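Local coordinates for protein probable chitinase (Chromobacterium violaceum, PDB 5JH8) that belongs to glycoside hydrolase family 18 and, as a probable chitinase, is likely to bind chitin and hydrolyse it, at residues Ala17-Ala22 against Ile53-Gly58; Ala191-Met196 against Gly253-Thr258. All coordinates share one frame; numbering follows the deposited sequence.

In the fold
Both contacts lie within the family 18 hydrolase region of the chain, which has a TIM-barrel fold, but in different parts of it. Contact 1 joins helices 14-20 and 50-58 outside the barrel strands through apolar packing. Contact 2 is mostly polar, docking the start of helix 193-206 on the hairpin 249-251/256-262, which belongs to the excursion between strands 212-222 and 293-297. Their centres are 31 Å apart and their nearest atoms about 18 Å. Contact 2 is not part of the ligand pocket: the side chain of Ala191 lies about 10 Å from the bound dimethylated selenomethionine and about 11 Å from the bound histidine, whose pocket includes Asp111 and Glu113.

Contact 1 of 2, residues Ala17-Ala22 against Ile53-Gly58; sequences ALTRYA and ISFLLG
Two neighbouring helices of the outer layer of a TIM barrel, 14-20 and 50-58, meet here, with the ring of Phe55 laid against Leu18, Thr19 and Ala22. Phe55 carries its CG anti to the backbone N (chi1 172°), which turns the ring toward the other helix. Thr19 covers one face of the Phe55 ring: its CG2 stands 3.8 Å from the centroid and only 8° off the normal, a nearly centred CH-pi contact. The same residue's backbone adds to the grip, with Thr19 CA 3.8 Å from Phe55 CZ. Ala22, further along the same segment, comes in at the rim instead, its CB lying near the ring plane and 3.8 Å from Phe55 CE2. Leu18 runs past the ring in the opposite direction, bringing its CD2 to 4.0 Å from Phe55 CD2. The other branch of this leucine, CD1, reaches Leu56 CD2 at 4.1 Å.

Thr19 divides its two branches between tasks. With chi1 at 61°, OG1 sits between the backbone N and the carbonyl carbon and is hydrogen-bonded to the carbonyl oxygens of Tyr15 and Ala16, one turn back; the hydroxyl is thus occupied within its own helix, while the methyl meets the aromatic face. On the inner side, Leu18 and Leu56 both rest on Val28 of strand 27-35, so the interhelical packing continues into the layer between helices and strands. Such side-by-side packing of adjacent helices, seated on strand 27-35, which lies between them in the chain, is characteristic of the outer layer of a TIM barrel.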
# COMPACT_ATOMS: atom_id res chain seq x y z
N ALA A 17 -12.02 -11.65 5.73
CA ALA A 17 -11.90 -11.10 4.39
C ALA A 17 -10.89 -11.87 3.54
O ALA A 17 -11.13 -12.09 2.35
CB ALA A 17 -11.51 -9.63 4.46
N LEU A 18 -9.77 -12.27 4.13
CA LEU A 18 -8.77 -13.08 3.43
C LEU A 18 -9.44 -14.31 2.82
O LEU A 18 -9.23 -14.66 1.66
CB LEU A 18 -7.68 -13.53 4.42
CG LEU A 18 -6.53 -14.31 3.82
CD1 LEU A 18 -5.54 -13.41 3.11
CD2 LEU A 18 -5.82 -15.09 4.92
N THR A 19 -10.24 -15.01 3.63
CA THR A 19 -10.86 -16.22 3.15
C THR A 19 -12.05 -15.93 2.25
O THR A 19 -12.25 -16.63 1.26
CB THR A 19 -11.22 -17.16 4.32
OG1 THR A 19 -12.15 -16.52 5.20
CG2 THR A 19 -9.99 -17.58 5.10
N ARG A 20 -12.82 -14.87 2.52
CA ARG A 20 -13.98 -14.58 1.69
C ARG A 20 -13.56 -14.16 0.29
O ARG A 20 -14.24 -14.49 -0.69
CB ARG A 20 -14.84 -13.49 2.32
CG ARG A 20 -16.16 -13.29 1.60
CD ARG A 20 -17.05 -12.29 2.33
NE ARG A 20 -18.32 -12.07 1.64
CZ ARG A 20 -19.40 -12.80 1.83
NH1 ARG A 20 -19.40 -13.82 2.67
NH2 ARG A 20 -20.51 -12.50 1.17
N TYR A 21 -12.45 -13.43 0.16
CA TYR A 21 -12.11 -12.76 -1.09
C TYR A 21 -10.96 -13.44 -1.84
O TYR A 21 -10.40 -12.87 -2.77
CB TYR A 21 -11.87 -11.27 -0.85
CG TYR A 21 -13.10 -10.60 -0.31
CD1 TYR A 21 -14.30 -10.66 -1.01
CD2 TYR A 21 -13.10 -9.91 0.90
CE1 TYR A 21 -15.45 -10.08 -0.53
CE2 TYR A 21 -14.23 -9.31 1.39
CZ TYR A 21 -15.40 -9.40 0.67
OH TYR A 21 -16.52 -8.79 1.18
N ALA A 22 -10.62 -14.67 -1.47
CA ALA A 22 -9.47 -15.35 -2.05
C ALA A 22 -9.66 -15.79 -3.50
O ALA A 22 -8.70 -16.31 -4.08
CB ALA A 22 -9.13 -16.58 -1.20
N ILE A 53 -1.05 -17.84 6.57
CA ILE A 53 -0.04 -18.37 5.68
C ILE A 53 -0.44 -19.76 5.20
O ILE A 53 -0.37 -20.07 4.00
CB ILE A 53 1.34 -18.35 6.36
CG1 ILE A 53 1.80 -16.91 6.64
CG2 ILE A 53 2.37 -19.10 5.53
CD1 ILE A 53 2.98 -16.80 7.57
N SER A 54 -0.90 -20.61 6.12
CA SER A 54 -1.33 -21.95 5.75
C SER A 54 -2.48 -21.94 4.76
O SER A 54 -2.52 -22.75 3.83
CB SER A 54 -1.71 -22.68 7.03
OG SER A 54 -2.32 -23.90 6.74
N PHE A 55 -3.45 -21.05 4.98
CA PHE A 55 -4.56 -20.93 4.06
C PHE A 55 -4.08 -20.61 2.65
O PHE A 55 -4.52 -21.22 1.67
CB PHE A 55 -5.52 -19.85 4.57
CG PHE A 55 -6.61 -19.52 3.61
CD1 PHE A 55 -7.69 -20.38 3.43
CD2 PHE A 55 -6.56 -18.37 2.84
CE1 PHE A 55 -8.69 -20.11 2.50
CE2 PHE A 55 -7.57 -18.08 1.93
CZ PHE A 55 -8.63 -18.95 1.76
N LEU A 56 -3.19 -19.63 2.54
CA LEU A 56 -2.70 -19.20 1.24
C LEU A 56 -1.88 -20.28 0.56
O LEU A 56 -2.01 -20.48 -0.65
CB LEU A 56 -1.93 -17.89 1.38
CG LEU A 56 -2.78 -16.72 1.87
CD1 LEU A 56 -1.90 -15.55 2.27
CD2 LEU A 56 -3.82 -16.29 0.83
N LEU A 57 -1.04 -21.00 1.32
CA LEU A 57 -0.31 -22.11 0.74
C LEU A 57 -1.27 -23.13 0.16
O LEU A 57 -1.05 -23.65 -0.95
CB LEU A 57 0.58 -22.75 1.81
CG LEU A 57 1.82 -21.94 2.19
CD1 LEU A 57 2.45 -22.46 3.47
CD2 LEU A 57 2.85 -21.89 1.07
N GLY A 58 -2.34 -23.45 0.89
CA GLY A 58 -3.29 -24.44 0.40
C GLY A 58 -4.04 -24.00 -0.84
O GLY A 58 -4.47 -24.83 -1.65

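Contact 2 of 2, residues Ala191-Met196 against Gly253-Thr258; sequences AGSDWM and GTHSLT
Ser193 meets His255, and Asp194 meets Thr254, where the start of helix 193-206 docks on the turn of the hairpin 249-251/256-262. The side chain of Ser193 comes at the imidazole of His255 from the edge: OG lies near the ring plane, 3.3 Å from His255 CD2. With chi1 at 55°, OG is placed between the backbone N and the carbonyl carbon of its own residue, on the side of the hairpin. Asp194 and Thr254 lie alongside each other and point the same way, the methyl Thr254 CG2 being 3.5 Å from Asp194 OD1. The hydroxyl of Thr254 is engaged by Asp251 and the ND1 of His255 by Tyr250, so both side chains are tied back into the hairpin. His255 and Ser256 face Asp251 in a G1 beta bulge.

The polar centre is the carbonyl oxygen of Thr254. Ser193 N, just after the N-cap Gly192, donates to Thr254 O at 2.9 Å in a fairly straight bond (167° at the hydrogen). From the opposite face of the carbonyl plane, Ser256 OG donates to the same Thr254 O at 2.9 Å. Water 1 carries the run of hydrogen bonds on to Ala191: it accepts from Ala191 N at 2.9 Å and donates to Ser256 OG at 2.7 Å. Lys282 of helix 276-289 adds a second bridge, its NZ bonding the carbonyl oxygens of both Ala191 and His255.

An N-H of the first helical turn is therefore satisfied by a carbonyl from a distant loop, and Thr254 O, gripped from both faces, is probably polarised by its donors. The carboxylate of Asp194, which takes a weak bond from Trp195 N, is probably favoured by its place at the start of the helix.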
# COMPACT_ATOMS: atom_id res chain seq x y z
N ALA A 191 -7.17 9.39 -2.91
CA ALA A 191 -6.53 8.66 -4.00
C ALA A 191 -7.06 9.22 -5.32
O ALA A 191 -7.58 8.51 -6.17
CB ALA A 191 -6.79 7.16 -3.87
N GLY A 192 -6.93 10.54 -5.49
CA GLY A 192 -7.50 11.18 -6.66
C GLY A 192 -6.88 10.65 -7.94
O GLY A 192 -5.66 10.45 -8.02
N SER A 193 -7.72 10.46 -8.96
CA SER A 193 -7.25 9.85 -10.19
C SER A 193 -6.28 10.73 -10.96
O SER A 193 -5.41 10.21 -11.66
CB SER A 193 -8.43 9.52 -11.09
OG SER A 193 -9.23 10.65 -11.36
N ASP A 194 -6.44 12.05 -10.86
CA ASP A 194 -5.53 12.97 -11.55
C ASP A 194 -4.12 12.88 -10.95
O ASP A 194 -3.13 12.74 -11.67
CB ASP A 194 -6.10 14.40 -11.55
CG ASP A 194 -6.44 14.95 -10.17
OD1 ASP A 194 -6.54 14.21 -9.17
OD2 ASP A 194 -6.64 16.18 -10.10
N TRP A 195 -4.05 12.92 -9.62
CA TRP A 195 -2.80 12.72 -8.89
C TRP A 195 -2.22 11.34 -9.15
O TRP A 195 -1.01 11.20 -9.40
CB TRP A 195 -3.12 12.95 -7.41
CG TRP A 195 -2.08 12.61 -6.42
CD1 TRP A 195 -1.02 13.39 -6.06
CD2 TRP A 195 -2.03 11.45 -5.57
NE1 TRP A 195 -0.30 12.78 -5.05
CE2 TRP A 195 -0.90 11.58 -4.74
CE3 TRP A 195 -2.84 10.31 -5.43
CZ2 TRP A 195 -0.55 10.62 -3.79
CZ3 TRP A 195 -2.49 9.36 -4.48
CH2 TRP A 195 -1.36 9.52 -3.67
N MSE A 196 -3.05 10.30 -9.11
CA MSE A 196 -2.62 8.94 -9.37
C MSE A 196 -2.02 8.82 -10.76
O MSE A 196 -0.99 8.19 -10.91
CB MSE A 196 -3.79 7.96 -9.19
CG MSE A 196 -3.39 6.52 -9.42
SE MSE A 196 -4.88 5.29 -9.16
CE MSE A 196 -5.29 5.68 -7.30
N GLY A 253 -13.42 15.00 -11.88
CA GLY A 253 -12.04 15.33 -12.18
C GLY A 253 -11.03 14.52 -11.40
O GLY A 253 -9.88 14.38 -11.84
N THR A 254 -11.42 13.99 -10.24
CA THR A 254 -10.53 13.18 -9.42
C THR A 254 -11.07 11.78 -9.19
O THR A 254 -10.48 11.02 -8.41
CB THR A 254 -10.28 13.85 -8.06
OG1 THR A 254 -11.48 13.82 -7.27
CG2 THR A 254 -9.78 15.27 -8.22
N HIS A 255 -12.20 11.43 -9.79
CA HIS A 255 -12.87 10.15 -9.54
C HIS A 255 -12.89 9.82 -8.05
O HIS A 255 -12.40 8.79 -7.60
CB HIS A 255 -12.28 9.01 -10.38
CG HIS A 255 -12.67 9.10 -11.81
ND1 HIS A 255 -13.94 8.77 -12.24
CD2 HIS A 255 -12.00 9.57 -12.89
CE1 HIS A 255 -14.01 8.98 -13.54
NE2 HIS A 255 -12.85 9.47 -13.96
N SER A 256 -13.49 10.73 -7.29
CA SER A 256 -13.57 10.59 -5.84
C SER A 256 -14.95 11.03 -5.38
O SER A 256 -15.56 11.91 -6.00
CB SER A 256 -12.46 11.40 -5.17
OG SER A 256 -11.18 10.99 -5.63
N LEU A 257 -15.41 10.45 -4.28
CA LEU A 257 -16.71 10.74 -3.72
C LEU A 257 -16.54 11.62 -2.49
O LEU A 257 -15.69 11.34 -1.64
CB LEU A 257 -17.41 9.44 -3.34
CG LEU A 257 -18.87 9.58 -2.97
CD1 LEU A 257 -19.72 9.81 -4.21
CD2 LEU A 257 -19.33 8.35 -2.20
N THR A 258 -17.36 12.67 -2.37
CA THR A 258 -17.30 13.53 -1.20
C THR A 258 -18.69 13.82 -0.68
O THR A 258 -19.67 13.84 -1.42
CB THR A 258 -16.52 14.83 -1.50
OG1 THR A 258 -16.32 15.57 -0.29
CG2 THR A 258 -17.22 15.71 -2.50
O HOH W 1 -9.87 9.30 -3.94